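Enoyl-CoA hydratase (Mycobacterium avium, PDB 3OC7) probably catalyses the reversible hydration of 2-enoyl-CoA thioesters in fatty acid metabolism, as a trimeric member of the crotonase family. Local coordinates at residues 6-11 / 28-33; 66-71 / 125-130; 132-137 / 197-202; 141-146 / 153-158. One frame throughout, in Å; residues are numbered along the deposited sequence.

Interaction 1 of 4, residues 6-11 / 28-33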
# COMPACT_ATOMS: atom_id res chain seq x y z
N ASP A 6 8.83 38.74 1.38
CA ASP A 6 9.45 38.67 2.71
C ASP A 6 10.40 37.47 2.88
O ASP A 6 10.31 36.49 2.14
CB ASP A 6 8.37 38.60 3.80
CG ASP A 6 7.58 39.90 3.93
OD1 ASP A 6 8.16 40.99 3.75
OD2 ASP A 6 6.36 39.82 4.22
N ALA A 7 11.30 37.57 3.86
CA ALA A 7 12.15 36.44 4.30
C ALA A 7 11.87 36.20 5.79
O ALA A 7 11.61 37.18 6.52
CB ALA A 7 13.61 36.76 4.06
N LEU A 8 11.93 34.96 6.30
CA LEU A 8 12.39 33.73 5.61
C LEU A 8 11.24 32.91 4.98
O LEU A 8 11.51 31.95 4.24
CB LEU A 8 13.19 32.85 6.59
CG LEU A 8 14.42 33.44 7.31
CD1 LEU A 8 14.94 32.47 8.34
CD2 LEU A 8 15.54 33.77 6.31
N VAL A 9 10.00 33.28 5.28
CA VAL A 9 8.78 32.74 4.66
C VAL A 9 7.91 33.93 4.20
O VAL A 9 7.63 34.85 5.00
CB VAL A 9 7.95 31.85 5.66
CG1 VAL A 9 6.70 31.26 4.99
CG2 VAL A 9 8.80 30.73 6.26
N ASP A 10 7.50 33.92 2.93
CA ASP A 10 6.56 34.95 2.42
C ASP A 10 5.11 34.46 2.41
O ASP A 10 4.85 33.30 2.08
CB ASP A 10 6.96 35.43 1.00
CG ASP A 10 5.99 36.48 0.43
OD1 ASP A 10 6.08 37.66 0.83
OD2 ASP A 10 5.14 36.12 -0.40
N TYR A 11 4.17 35.34 2.77
CA TYR A 11 2.72 35.05 2.78
C TYR A 11 2.00 35.89 1.73
O TYR A 11 2.15 37.12 1.72
CB TYR A 11 2.11 35.35 4.16
CG TYR A 11 0.63 34.99 4.30
CD1 TYR A 11 -0.38 35.86 3.83
CD2 TYR A 11 0.22 33.80 4.89
CE1 TYR A 11 -1.74 35.53 3.95
CE2 TYR A 11 -1.13 33.46 5.02
CZ TYR A 11 -2.11 34.33 4.54
OH TYR A 11 -3.44 33.98 4.66
N SER A 28 14.84 31.40 1.95
CA SER A 28 16.04 31.47 2.79
C SER A 28 17.26 31.04 1.93
O SER A 28 17.87 30.00 2.18
CB SER A 28 15.85 30.58 4.05
OG SER A 28 16.96 30.61 4.94
N PRO A 29 17.63 31.84 0.89
CA PRO A 29 18.69 31.42 -0.05
C PRO A 29 20.10 31.18 0.53
O PRO A 29 20.83 30.31 0.01
CB PRO A 29 18.71 32.54 -1.09
CG PRO A 29 18.10 33.72 -0.41
CD PRO A 29 17.05 33.15 0.51
N HIS A 30 20.45 31.89 1.61
CA HIS A 30 21.78 31.76 2.25
C HIS A 30 22.13 30.34 2.72
O HIS A 30 23.31 29.95 2.71
CB HIS A 30 21.98 32.80 3.37
CG HIS A 30 21.24 32.51 4.65
ND1 HIS A 30 19.87 32.60 4.75
CD2 HIS A 30 21.68 32.16 5.88
CE1 HIS A 30 19.49 32.31 5.98
NE2 HIS A 30 20.58 32.03 6.69
N ASN A 31 21.13 29.55 3.11
CA ASN A 31 21.37 28.16 3.52
C ASN A 31 20.52 27.11 2.77
O ASN A 31 20.23 26.04 3.31
CB ASN A 31 21.25 28.00 5.05
CG ASN A 31 19.89 28.43 5.59
OD1 ASN A 31 19.72 28.62 6.81
ND2 ASN A 31 18.91 28.56 4.71
N ARG A 32 20.15 27.42 1.52
CA ARG A 32 19.36 26.51 0.68
C ARG A 32 18.02 26.08 1.31
O ARG A 32 17.64 24.90 1.24
CB ARG A 32 20.19 25.28 0.25
CG ARG A 32 21.40 25.60 -0.63
CD ARG A 32 22.33 24.40 -0.87
NE ARG A 32 21.73 23.37 -1.73
CZ ARG A 32 21.61 22.08 -1.42
NH1 ARG A 32 22.08 21.63 -0.26
NH2 ARG A 32 21.05 21.24 -2.27
N ASN A 33 17.32 27.03 1.92
CA ASN A 33 16.02 26.78 2.57
C ASN A 33 16.08 25.75 3.71
O ASN A 33 15.17 24.91 3.87
CB ASN A 33 14.94 26.42 1.52
CG ASN A 33 14.66 27.57 0.52
OD1 ASN A 33 14.79 28.75 0.85
ND2 ASN A 33 14.22 27.21 -0.69
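Leu8 and Ser28 bring their CA atoms to 5.1 Å where the loop leading into strand 9-12, an outermost strand of the six-stranded mixed sheet of the crotonase fold, passes the loop between strand 21-26 and helix 37-52. A cis peptide bond precedes Leu8. Leu8 carries the contact through one branch, CD2. Its CG lies beside the backbone N (chi1 -56°); chi2 (173°) extends CD1, and the other branch, CD2, turns to residues 28-33. CD2 stands 3.7 Å from Ser28 OG and 3.9 Å from Ser28 CB, both atoms of the small side chain. The same methyl comes to the His30 ring from the edge, near the ring plane, with CD2 4.2 Å from CE1. Asn31 ND2 donates to Ser28 OG at 2.8 Å, but the bond is bent (132°) and OG is tilted out of the Asn31 amide plane. Asn31 CG lies above one face of the His30 ring, offset toward its rim. Asn33 ties down the turn. Its OD1 accepts from Ser28 N at 2.9 Å, nearly along the C=O axis, while Asn33 N returns a bond of 3.0 Å to Ser28 O. Asn33 ND2 reaches out to Thr64 O and Thr67 O. Gln42 OE1 of helix 37-52 accepts from Leu8 N. Leu8 also packs on Ala38 of that helix, and Ser28 touches Leu39. The contact itself therefore rests on van der Waals packing of one methyl against a serine that bonds within residues 28-33 hold through its N, O and OG.

Interaction 2 of 4, residues 66-71 / 125-130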
# COMPACT_ATOMS: atom_id res chain seq x y z
N GLY A 66 17.13 26.90 -6.33
CA GLY A 66 17.28 25.57 -6.94
C GLY A 66 17.11 24.38 -6.01
O GLY A 66 17.17 23.22 -6.47
N THR A 67 16.92 24.65 -4.72
CA THR A 67 16.70 23.62 -3.68
C THR A 67 15.35 23.90 -2.97
O THR A 67 15.12 25.01 -2.45
CB THR A 67 17.89 23.57 -2.66
OG1 THR A 67 19.09 23.15 -3.32
CG2 THR A 67 17.63 22.61 -1.47
N PHE A 68 14.47 22.89 -2.94
CA PHE A 68 13.21 22.97 -2.15
C PHE A 68 13.53 23.09 -0.65
O PHE A 68 13.10 24.07 0.01
CB PHE A 68 12.27 21.77 -2.45
CG PHE A 68 11.04 21.68 -1.53
CD1 PHE A 68 11.01 20.77 -0.47
CD2 PHE A 68 9.92 22.51 -1.73
CE1 PHE A 68 9.91 20.67 0.38
CE2 PHE A 68 8.79 22.41 -0.87
CZ PHE A 68 8.80 21.48 0.19
N CYS A 69 14.29 22.11 -0.13
CA CYS A 69 14.75 22.05 1.28
C CYS A 69 15.77 20.93 1.45
O CYS A 69 15.50 19.78 1.12
CB CYS A 69 13.56 21.83 2.25
SG CYS A 69 14.00 21.69 4.04
N ALA A 70 16.94 21.25 2.02
CA ALA A 70 18.01 20.25 2.16
C ALA A 70 18.21 19.72 3.58
O ALA A 70 19.19 18.99 3.84
CB ALA A 70 19.32 20.77 1.59
N GLY A 71 17.31 20.08 4.48
CA GLY A 71 17.29 19.51 5.83
C GLY A 71 17.61 20.50 6.94
O GLY A 71 17.33 21.69 6.81
N GLY A 125 10.38 15.07 4.96
CA GLY A 125 9.28 15.10 5.94
C GLY A 125 8.20 16.12 5.61
O GLY A 125 7.02 15.84 5.80
N LEU A 126 8.60 17.30 5.09
CA LEU A 126 7.64 18.29 4.56
C LEU A 126 6.84 17.75 3.37
O LEU A 126 5.60 17.87 3.34
CB LEU A 126 8.33 19.61 4.16
CG LEU A 126 8.97 20.47 5.25
CD1 LEU A 126 9.43 21.82 4.67
CD2 LEU A 126 8.03 20.68 6.43
N VAL A 127 7.55 17.15 2.39
CA VAL A 127 6.89 16.55 1.22
C VAL A 127 5.87 15.47 1.67
O VAL A 127 4.73 15.43 1.17
CB VAL A 127 7.95 15.98 0.19
CG1 VAL A 127 7.26 15.25 -0.98
CG2 VAL A 127 8.90 17.10 -0.34
N GLY A 128 6.30 14.57 2.56
CA GLY A 128 5.40 13.53 3.11
C GLY A 128 4.16 14.04 3.84
O GLY A 128 3.06 13.46 3.69
N ALA A 129 4.30 15.15 4.58
CA ALA A 129 3.18 15.71 5.38
C ALA A 129 2.07 16.36 4.52
O ALA A 129 0.90 16.37 4.93
CB ALA A 129 3.70 16.73 6.44
N CYS A 130 2.44 16.93 3.37
CA CYS A 130 1.44 17.56 2.47
C CYS A 130 0.39 16.53 1.96
O CYS A 130 0.70 15.36 1.74
CB CYS A 130 2.13 18.31 1.32
SG CYS A 130 3.08 19.81 1.83
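Phe68 holds CG anti to its backbone N (chi1 172°), which swings the ring across to helix 123-129. Val127 of that helix has CG1 anti to N (chi1 176°), and this puts its other methyl, CG2, on the side facing the ring. Phe68 CE1 and Val127 CG2 meet at 3.8 Å, the side chains approaching at a slant. Leu126, one residue earlier, comes to the same ring carbon from the ring's edge, near its plane, with CB 4.2 Å from CE1. One corner of the phenyl thus rests on two consecutive helix residues. Ile115 of strand 111-115 touches both Phe68 and Val127, and Leu126 turns to Met97 and Leu100 of helix 86-106. All three touching residues are buried. Beyond them, Arg166 of the second subunit hydrogen-bonds to Val127 O and Cys130 O, so the end of this helix is also tied to the trimer interface. The chain turns a corner at Phe68, and strand 67-69 belongs to the small parallel sheet. Packing of this sheet edge on a central helix belongs to the crotonase fold. In relatives, the loop after this strand and the start of this helix supply the backbone N-H groups of the oxyanion hole.

Interaction 3 of 4, residues 132-137 / 197-202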
# COMPACT_ATOMS: atom_id res chain seq x y z
N ILE A 132 -1.23 16.66 -1.05
CA ILE A 132 -0.94 16.51 -2.50
C ILE A 132 0.46 17.11 -2.76
O ILE A 132 0.82 18.09 -2.10
CB ILE A 132 -2.03 17.23 -3.38
CG1 ILE A 132 -3.43 16.66 -3.08
CG2 ILE A 132 -1.69 17.14 -4.88
CD1 ILE A 132 -4.63 17.45 -3.71
N ALA A 133 1.25 16.49 -3.65
CA ALA A 133 2.59 17.02 -4.01
C ALA A 133 2.86 16.87 -5.52
O ALA A 133 2.65 15.78 -6.10
CB ALA A 133 3.70 16.35 -3.19
N VAL A 134 3.32 17.96 -6.15
CA VAL A 134 3.68 18.00 -7.59
C VAL A 134 5.15 18.40 -7.77
O VAL A 134 5.61 19.34 -7.11
CB VAL A 134 2.74 18.99 -8.38
CG1 VAL A 134 2.91 18.89 -9.92
CG2 VAL A 134 1.27 18.78 -7.98
N ALA A 135 5.89 17.69 -8.64
CA ALA A 135 7.30 18.04 -8.90
C ALA A 135 7.65 18.19 -10.39
O ALA A 135 7.23 17.37 -11.24
CB ALA A 135 8.25 17.03 -8.26
N GLY A 136 8.44 19.23 -10.69
CA GLY A 136 8.86 19.56 -12.06
C GLY A 136 10.23 19.00 -12.47
O GLY A 136 10.86 18.27 -11.67
N PRO A 137 10.71 19.35 -13.69
CA PRO A 137 11.88 18.69 -14.32
C PRO A 137 13.27 18.96 -13.72
O PRO A 137 14.22 18.25 -14.07
CB PRO A 137 11.80 19.14 -15.80
CG PRO A 137 11.11 20.48 -15.74
CD PRO A 137 10.12 20.38 -14.58
N ASP A 197 3.57 25.17 -12.97
CA ASP A 197 2.57 26.24 -12.74
C ASP A 197 1.17 25.89 -13.27
O ASP A 197 0.15 26.12 -12.59
CB ASP A 197 3.05 27.57 -13.34
CG ASP A 197 4.24 28.18 -12.59
OD1 ASP A 197 4.56 27.73 -11.47
OD2 ASP A 197 4.86 29.12 -13.13
N ALA A 198 1.11 25.32 -14.47
CA ALA A 198 -0.16 24.89 -15.07
C ALA A 198 -0.85 23.77 -14.25
O ALA A 198 -2.08 23.79 -14.09
CB ALA A 198 0.05 24.44 -16.52
N ALA A 199 -0.06 22.82 -13.74
CA ALA A 199 -0.61 21.71 -12.94
C ALA A 199 -1.16 22.19 -11.58
O ALA A 199 -2.27 21.80 -11.17
CB ALA A 199 0.45 20.60 -12.77
N ILE A 200 -0.40 23.04 -10.89
CA ILE A 200 -0.85 23.66 -9.62
C ILE A 200 -2.13 24.49 -9.82
O ILE A 200 -3.07 24.36 -9.03
CB ILE A 200 0.30 24.50 -8.92
CG1 ILE A 200 1.48 23.59 -8.47
CG2 ILE A 200 -0.23 25.37 -7.76
CD1 ILE A 200 1.19 22.65 -7.27
N ASP A 201 -2.19 25.31 -10.88
CA ASP A 201 -3.38 26.14 -11.15
C ASP A 201 -4.64 25.27 -11.32
O ASP A 201 -5.70 25.59 -10.75
CB ASP A 201 -3.17 27.06 -12.37
CG ASP A 201 -2.33 28.33 -12.04
OD1 ASP A 201 -2.03 28.61 -10.86
OD2 ASP A 201 -1.98 29.07 -13.00
N GLN A 202 -4.51 24.15 -12.04
CA GLN A 202 -5.67 23.26 -12.22
C GLN A 202 -6.12 22.57 -10.92
O GLN A 202 -7.33 22.49 -10.65
CB GLN A 202 -5.43 22.22 -13.33
CG GLN A 202 -6.70 21.43 -13.71
CD GLN A 202 -7.86 22.33 -14.16
OE1 GLN A 202 -8.95 22.31 -13.58
NE2 GLN A 202 -7.62 23.13 -15.20
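The side chains of Val134 and Ile200 lie alongside each other but point opposite ways, between strand 132-135 and helix 196-208. This is helix-on-sheet packing of the crotonase fold. The strand lies between strands 111-115 and 191-192 of the six-stranded mixed sheet, and the helix covers one of its faces. Val134 and Ile200 have the nearest CA atoms of the two segments, 7.5 Å apart. Both branches of Val134 reach into this spacing. CG1 stands anti to the backbone N (chi1 -170°) and reaches the methyl of Ala199, with CG1 4.1 Å from CB. CG2 lies beside the backbone N and faces Ile200. The valine fork thus takes one helix residue on each prong. Ala199 points its methyl at the strand. Ile200 starts off to the flank, but chi2 of -71° bends its chain, and the terminal CD1 comes back to the valine. Other residues close in around the fork. Leu196 and Leu203 of the same helix also touch Val134, and Met191 on the next strand touches both Val134 and Ala199. Ile200 goes on to Ile112 and Ala114 of strand 111-115, so the helix spans more than one strand. The strand itself is held by backbone bonds from Val134 to Ala113 and Ile115. At its start, Ile132 packs on Thr174 of the second subunit. The tightest meeting is at a single methyl: Ile200 CD1 lies 3.9 Å from Val134 CG2 and 4.1 Å from Val134 CB.

Interaction 4 of 4, residues 141-146 / 153-158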
# COMPACT_ATOMS: atom_id res chain seq x y z
N PHE A 141 15.88 13.61 -5.70
CA PHE A 141 15.61 13.03 -4.37
C PHE A 141 16.70 11.98 -4.01
O PHE A 141 17.04 11.13 -4.86
CB PHE A 141 14.22 12.34 -4.37
CG PHE A 141 13.07 13.20 -4.90
CD1 PHE A 141 12.80 13.30 -6.27
CD2 PHE A 141 12.25 13.91 -4.01
CE1 PHE A 141 11.75 14.11 -6.75
CE2 PHE A 141 11.19 14.71 -4.48
CZ PHE A 141 10.94 14.82 -5.83
N ALA A 142 17.25 12.01 -2.78
CA ALA A 142 18.20 10.98 -2.29
C ALA A 142 18.21 10.85 -0.75
O ALA A 142 18.28 11.88 -0.06
CB ALA A 142 19.63 11.25 -2.81
N LEU A 143 18.12 9.62 -0.24
CA LEU A 143 18.16 9.33 1.21
C LEU A 143 19.54 8.74 1.56
O LEU A 143 19.70 7.51 1.61
CB LEU A 143 17.03 8.35 1.61
CG LEU A 143 15.58 8.83 1.47
CD1 LEU A 143 14.62 7.70 1.05
CD2 LEU A 143 15.06 9.53 2.73
N THR A 144 20.52 9.61 1.79
CA THR A 144 21.91 9.18 2.03
C THR A 144 22.31 9.06 3.51
O THR A 144 23.52 8.98 3.81
CB THR A 144 22.91 10.09 1.30
OG1 THR A 144 22.68 11.45 1.69
CG2 THR A 144 22.78 9.93 -0.23
N GLU A 145 21.33 9.02 4.41
CA GLU A 145 21.55 8.93 5.87
C GLU A 145 22.53 7.83 6.31
O GLU A 145 23.45 8.11 7.10
CB GLU A 145 20.21 8.81 6.66
CG GLU A 145 19.38 10.11 6.82
CD GLU A 145 18.61 10.57 5.57
OE1 GLU A 145 18.64 9.93 4.50
OE2 GLU A 145 17.95 11.63 5.69
N ALA A 146 22.37 6.61 5.80
CA ALA A 146 23.24 5.48 6.20
C ALA A 146 24.71 5.71 5.84
O ALA A 146 25.60 5.25 6.55
CB ALA A 146 22.73 4.16 5.63
N ALA A 153 14.94 8.53 10.71
CA ALA A 153 14.03 8.21 11.82
C ALA A 153 12.74 9.05 11.90
O ALA A 153 11.63 8.53 11.68
CB ALA A 153 14.80 8.16 13.17
N ILE A 154 12.88 10.35 12.21
CA ILE A 154 11.73 11.25 12.34
C ILE A 154 10.87 11.34 11.06
O ILE A 154 9.62 11.36 11.16
CB ILE A 154 12.16 12.67 12.80
CG1 ILE A 154 12.49 12.64 14.30
CG2 ILE A 154 11.07 13.75 12.41
CD1 ILE A 154 11.26 12.58 15.25
N ILE A 155 11.51 11.38 9.89
CA ILE A 155 10.75 11.53 8.64
C ILE A 155 9.90 10.28 8.27
O ILE A 155 8.97 10.37 7.45
CB ILE A 155 11.62 12.01 7.44
CG1 ILE A 155 12.68 10.97 7.06
CG2 ILE A 155 12.26 13.39 7.72
CD1 ILE A 155 13.58 11.42 5.91
N SER A 156 10.21 9.14 8.90
CA SER A 156 9.42 7.89 8.77
C SER A 156 7.93 8.07 9.16
O SER A 156 7.06 7.34 8.66
CB SER A 156 10.05 6.72 9.56
OG SER A 156 11.29 6.27 8.98
N LEU A 157 7.65 9.04 10.04
CA LEU A 157 6.27 9.35 10.48
C LEU A 157 5.29 9.67 9.31
O LEU A 157 4.11 9.31 9.38
CB LEU A 157 6.27 10.51 11.50
CG LEU A 157 6.86 10.23 12.89
CD1 LEU A 157 7.05 11.54 13.67
CD2 LEU A 157 6.01 9.21 13.66
N THR A 158 5.81 10.34 8.27
CA THR A 158 5.02 10.63 7.05
C THR A 158 5.42 9.83 5.79
O THR A 158 4.58 9.67 4.89
CB THR A 158 4.96 12.17 6.71
OG1 THR A 158 6.28 12.68 6.44
CG2 THR A 158 4.26 12.98 7.83
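Ser156 OG, on the residue next to the Ile155 that meets Leu143, is gripped by two groups: it hydrogen-bonds to Pro152 O and to Tyr172 OH. Ser156 N adds a backbone bond of 3.2 Å to Ala153 O, which closes a type I beta turn from Ala153 to Ser156. Ile155 lies inside this turn and points toward residues 141-146. Its CG1 stands between the backbone N and the carbonyl carbon (chi1 65°), and the extended chi2 sends CD1 straight out from there. Leu143 CD2 meets this methyl, Ile155 CD1, at 4.0 Å. The two side chains run in opposite directions, and their closest meeting is between these two methyls. Leu143 has its CG beside the backbone N, and its chi2 of 145° departs from a staggered value. The contact belongs to the crotonase fold, where the chain leaves the small parallel sheet at strand 140-142 and returns into helix 156-159. Phe124 of helix 123-129 touches both Leu143 and Ile155, so the three make one apolar cluster. Glu145 lies along its border. Its chi3 of 1° eclipses OE1 with CB and sets OE2 anti to CB, toward Ile155, and OE2 comes to 4.4 Å from Ile155 CD1. Ala121, Val150 and Pro152 also touch the Glu145 side chain. The third subunit reaches this region too: Ala146 makes backbone hydrogen bonds to it and packs on its Gly214, while Ser156 packs on its Leu221.

Overall arrangement
Interaction 2 lies at the middle of the chain, about 3 Å from its centre, and touches two of the others. Asn33 ND2 of interaction 1 is 3.0 Å from Thr67 O, a probable hydrogen bond, and joins the loop after strand 21-26 to the corner at Phe68. Gly125 N is 3.7 Å from Ile155 CG2 of interaction 4; the centres of interactions 2 and 4 are about 11 Å apart. By comparison with crotonase relatives, interactions 2 and 4 probably border the active site. Interaction 3 lies farther out, with its centre about 15 Å from that of interaction 2. Interaction 4 is nested in the loop that interaction 3 closes, and Ala135 CB meets Phe141 CZ at 4.2 Å.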